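Local coordinates for lipid-transfer protein (Thermomonospora curvata, PDB 6OK1) that is a thiolase-fold protein of the lipid-transfer type, built from N- and C-terminal thiolase-like domains, whose precise function is not established, at residues G244-S249 with Y278-L283; G266-G271 with L305-F310. All blocks are in the same frame, centred on the assembly; numbering follows the deposited sequence.

Contact 1. Residues G244-S249 with Y278-L283; sequences GAAQGS and YAQSGL
Q280, in the last turn of helix 268-281, holds the backbone of A245 with its side-chain amide, much as a neighbouring strand might; A245 lies on strand 240-248 in the central mixed sheet of this thiolase-type fold. The CA atoms come nearest at the start of the segment, G244 to S281, 5.3 Å apart. G244 CA lies 3.1 Å from Q280 OE1. The next residue supplies both polar atoms on the strand side. A245 N donates to Q280 OE1 over 2.7 Å, within the carbonyl plane of the amide and nearly straight at the hydrogen (160°). In return Q280 NE2 reaches A245 O at 3.0 Å. This second bond is less regular: A245 O lies close to the amide plane of Q280, but NE2 stands 46° above the carbonyl plane of A245. One amide thus grips the donor and the acceptor of a single residue, which fixes its flip, and A245 O has a further donor in Q91 NE2. G244 and A246 make their backbone bonds to strand 382-388. Q280 spans the distance from its helix by running its chain out straight beyond CG, and chi3 of 0° brings OE1 round to the CB side. Beside Q280, S281 OG is held by L277 O within the same helix. Farther along the strand the contact fades quickly, its last touch being the methyl carbon CB of A246, 4.4 Å from Q280 NE2.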
# COMPACT_ATOMS: atom_id res chain seq x y z
N GLY A 244 12.37 16.33 -11.58
CA GLY A 244 11.17 16.56 -10.82
C GLY A 244 10.47 15.25 -10.55
O GLY A 244 10.45 14.36 -11.41
N ALA A 245 9.92 15.14 -9.36
CA ALA A 245 9.14 13.96 -8.97
C ALA A 245 8.17 14.42 -7.90
O ALA A 245 8.60 14.93 -6.87
CB ALA A 245 10.04 12.85 -8.44
N ALA A 246 6.87 14.25 -8.15
CA ALA A 246 5.88 14.88 -7.30
C ALA A 246 4.62 14.03 -7.25
O ALA A 246 4.28 13.34 -8.23
CB ALA A 246 5.51 16.28 -7.82
N GLN A 247 3.93 14.12 -6.11
CA GLN A 247 2.58 13.59 -5.90
C GLN A 247 1.61 14.74 -5.72
O GLN A 247 1.99 15.83 -5.31
CB GLN A 247 2.50 12.72 -4.64
CG GLN A 247 3.20 11.41 -4.74
CD GLN A 247 2.97 10.56 -3.50
OE1 GLN A 247 3.46 10.85 -2.40
NE2 GLN A 247 2.18 9.51 -3.65
N GLY A 248 0.34 14.46 -5.98
CA GLY A 248 -0.68 15.47 -5.77
C GLY A 248 -2.05 14.88 -5.56
O GLY A 248 -2.51 14.03 -6.33
N SER A 249 -2.70 15.36 -4.51
CA SER A 249 -4.10 15.05 -4.23
C SER A 249 -4.77 16.36 -3.89
O SER A 249 -4.22 17.16 -3.13
CB SER A 249 -4.20 14.04 -3.09
OG SER A 249 -5.54 13.68 -2.82
N TYR A 278 7.86 21.83 -11.77
CA TYR A 278 8.57 23.00 -12.29
C TYR A 278 9.42 23.67 -11.21
O TYR A 278 10.53 24.14 -11.49
CB TYR A 278 7.56 23.99 -12.87
CG TYR A 278 6.86 23.47 -14.09
CD1 TYR A 278 7.58 22.90 -15.14
CD2 TYR A 278 5.48 23.52 -14.18
CE1 TYR A 278 6.95 22.41 -16.25
CE2 TYR A 278 4.83 23.03 -15.31
CZ TYR A 278 5.58 22.48 -16.34
OH TYR A 278 4.98 21.98 -17.47
N ALA A 279 8.91 23.75 -9.98
CA ALA A 279 9.70 24.37 -8.92
C ALA A 279 10.93 23.53 -8.59
O ALA A 279 12.02 24.07 -8.34
CB ALA A 279 8.84 24.58 -7.68
N GLN A 280 10.78 22.21 -8.56
CA GLN A 280 11.90 21.33 -8.21
C GLN A 280 13.01 21.44 -9.24
O GLN A 280 14.20 21.52 -8.90
CB GLN A 280 11.43 19.88 -8.12
CG GLN A 280 10.61 19.55 -6.90
CD GLN A 280 9.97 18.19 -7.03
OE1 GLN A 280 10.15 17.52 -8.03
NE2 GLN A 280 9.21 17.78 -6.03
N SER A 281 12.63 21.38 -10.51
CA SER A 281 13.57 21.27 -11.62
C SER A 281 14.12 22.60 -12.08
O SER A 281 15.08 22.62 -12.87
CB SER A 281 12.89 20.59 -12.80
OG SER A 281 11.79 21.36 -13.31
N GLY A 282 13.52 23.70 -11.65
CA GLY A 282 13.90 25.01 -12.17
C GLY A 282 13.49 25.24 -13.60
O GLY A 282 14.04 26.12 -14.26
N LEU A 283 12.52 24.48 -14.11
CA LEU A 283 12.09 24.56 -15.49
C LEU A 283 10.71 25.17 -15.58
O LEU A 283 9.96 25.26 -14.59
CB LEU A 283 12.07 23.17 -16.15
CG LEU A 283 13.39 22.40 -16.14
CD1 LEU A 283 13.23 21.03 -16.72
CD2 LEU A 283 14.48 23.15 -16.93

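Contact 2. Residues G266-G271 with L305-F310; sequences GIPEMG and LEELGF
The end of helix 301-307 meets the N-terminus of helix 268-281 through E307, in the last turn of the one, and I267, the N-cap residue of the other. Helix 301-307 closes with a Schellman motif, in which G309 has positive phi. E307 OE2 accepts the backbone N-H of I267 at 2.9 Å, with the donor 36° above the carboxylate plane. With CG beside the backbone N of E307 (chi1 -70°), a bend at chi2 (-68°) folds the chain back over the N-terminal turn, bringing CG to 3.4 Å from I267 O. The other oxygen, OE1, sits 3.3 Å from G271 CA, an approach for which the lack of a side chain at G271 leaves room; it also nears G271 N, but at too poor an angle for a bond, and that N-H goes instead to I267 O. The CA atoms of G271 and E307 are 4.6 Å apart. A negative group beside the N-terminus of a helix is probably favoured electrostatically, and OE2 has a second partner in R313, with which it forms a salt bridge. A water completes the polar seam by donating to both G271 O and E307 O, at 3.0 and 2.8 Å. On the apolar side M270 CG packs against L308 CD2 at 4.2 Å. These two side chains face the sheet: both touch T375 of strand 371-375, M270 also meets T382 and L308 meets L373. The paired helix ends therefore lie over neighbouring strands 371-375 and 382-388, while I267 and M270 also lean on Q304 within helix 301-307.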
# COMPACT_ATOMS: atom_id res chain seq x y z
N GLY A 266 -11.23 20.81 -14.68
CA GLY A 266 -9.79 20.69 -14.64
C GLY A 266 -9.38 19.43 -13.90
O GLY A 266 -10.17 18.51 -13.71
N ILE A 267 -8.11 19.40 -13.51
CA ILE A 267 -7.59 18.32 -12.67
C ILE A 267 -6.68 18.99 -11.65
O ILE A 267 -5.46 19.01 -11.84
CB ILE A 267 -6.82 17.25 -13.44
CG1 ILE A 267 -7.57 16.75 -14.68
CG2 ILE A 267 -6.52 16.07 -12.51
CD1 ILE A 267 -6.70 15.93 -15.59
N PRO A 268 -7.24 19.57 -10.59
CA PRO A 268 -6.41 20.38 -9.68
C PRO A 268 -5.24 19.61 -9.11
O PRO A 268 -4.17 20.19 -8.86
CB PRO A 268 -7.40 20.77 -8.58
CG PRO A 268 -8.75 20.59 -9.17
CD PRO A 268 -8.67 19.60 -10.25
N GLU A 269 -5.43 18.32 -8.87
CA GLU A 269 -4.34 17.53 -8.32
C GLU A 269 -3.19 17.38 -9.31
O GLU A 269 -2.02 17.27 -8.90
CB GLU A 269 -4.88 16.17 -7.83
CG GLU A 269 -5.54 15.29 -8.89
CD GLU A 269 -7.04 15.51 -9.10
OE1 GLU A 269 -7.56 16.62 -8.81
OE2 GLU A 269 -7.74 14.55 -9.54
N MET A 270 -3.47 17.42 -10.62
CA MET A 270 -2.38 17.43 -11.59
C MET A 270 -1.74 18.81 -11.68
O MET A 270 -0.53 18.90 -11.91
CB MET A 270 -2.88 16.99 -12.98
CG MET A 270 -1.76 16.67 -13.98
SD MET A 270 -0.80 15.22 -13.44
CE MET A 270 -1.94 13.87 -13.82
N GLY A 271 -2.51 19.88 -11.49
CA GLY A 271 -1.90 21.19 -11.37
C GLY A 271 -0.91 21.25 -10.23
O GLY A 271 0.17 21.86 -10.35
N LEU A 305 -3.05 19.10 -20.28
CA LEU A 305 -2.24 20.12 -20.96
C LEU A 305 -2.43 21.49 -20.32
O LEU A 305 -1.47 22.28 -20.20
CB LEU A 305 -2.60 20.15 -22.45
CG LEU A 305 -2.16 18.92 -23.26
CD1 LEU A 305 -2.95 18.81 -24.56
CD2 LEU A 305 -0.64 18.97 -23.53
N GLU A 306 -3.65 21.78 -19.92
CA GLU A 306 -3.95 23.07 -19.31
C GLU A 306 -3.39 23.17 -17.89
O GLU A 306 -2.80 24.20 -17.52
CB GLU A 306 -5.46 23.27 -19.35
CG GLU A 306 -5.97 23.24 -20.78
CD GLU A 306 -7.47 23.18 -20.89
OE1 GLU A 306 -8.14 23.37 -19.86
OE2 GLU A 306 -7.99 23.00 -22.01
N GLU A 307 -3.54 22.11 -17.10
CA GLU A 307 -3.01 22.11 -15.74
C GLU A 307 -1.50 22.28 -15.74
O GLU A 307 -0.95 22.88 -14.80
CB GLU A 307 -3.38 20.81 -15.03
CG GLU A 307 -4.87 20.69 -14.68
CD GLU A 307 -5.34 21.67 -13.63
OE1 GLU A 307 -4.50 22.33 -12.96
OE2 GLU A 307 -6.57 21.81 -13.46
N LEU A 308 -0.82 21.72 -16.72
CA LEU A 308 0.64 21.74 -16.78
C LEU A 308 1.19 22.97 -17.50
O LEU A 308 2.41 23.09 -17.64
CB LEU A 308 1.15 20.46 -17.45
CG LEU A 308 0.76 19.16 -16.70
CD1 LEU A 308 1.05 17.94 -17.58
CD2 LEU A 308 1.46 19.04 -15.38
N GLY A 309 0.32 23.88 -17.93
CA GLY A 309 0.75 25.16 -18.45
C GLY A 309 1.15 25.18 -19.92
O GLY A 309 1.79 26.16 -20.35
N PHE A 310 0.82 24.16 -20.69
CA PHE A 310 1.18 24.15 -22.11
C PHE A 310 0.23 24.96 -22.97
O PHE A 310 0.58 25.32 -24.10
CB PHE A 310 1.25 22.72 -22.63
CG PHE A 310 2.33 21.92 -22.00
CD1 PHE A 310 3.67 22.23 -22.24
CD2 PHE A 310 2.04 20.87 -21.16
CE1 PHE A 310 4.69 21.50 -21.65
CE2 PHE A 310 3.06 20.13 -20.56
CZ PHE A 310 4.38 20.45 -20.81
O HOH W 1 1.13 22.98 -12.96

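Overall arrangement
Helix 268-281 links the two contacts: its first turn belongs to contact 2 and its last to contact 1, with their centres about 13 Å apart. Their segments alternate along the chain, and the contacts touch directly at both ends of the helix. Near its end, Y278 OH lies 2.8 Å from L308 O, a probable hydrogen bond; near its start, E269 CB packs 3.5 Å from G248 O. One helix is thus joined to strand 240-248 and to helix 301-307. Q247 and S249 also meet a second subunit, whereas segments 266-271 and 305-310 touch no other chain. Neither contact contains a residue of the sodium site, V48, I70 and E72.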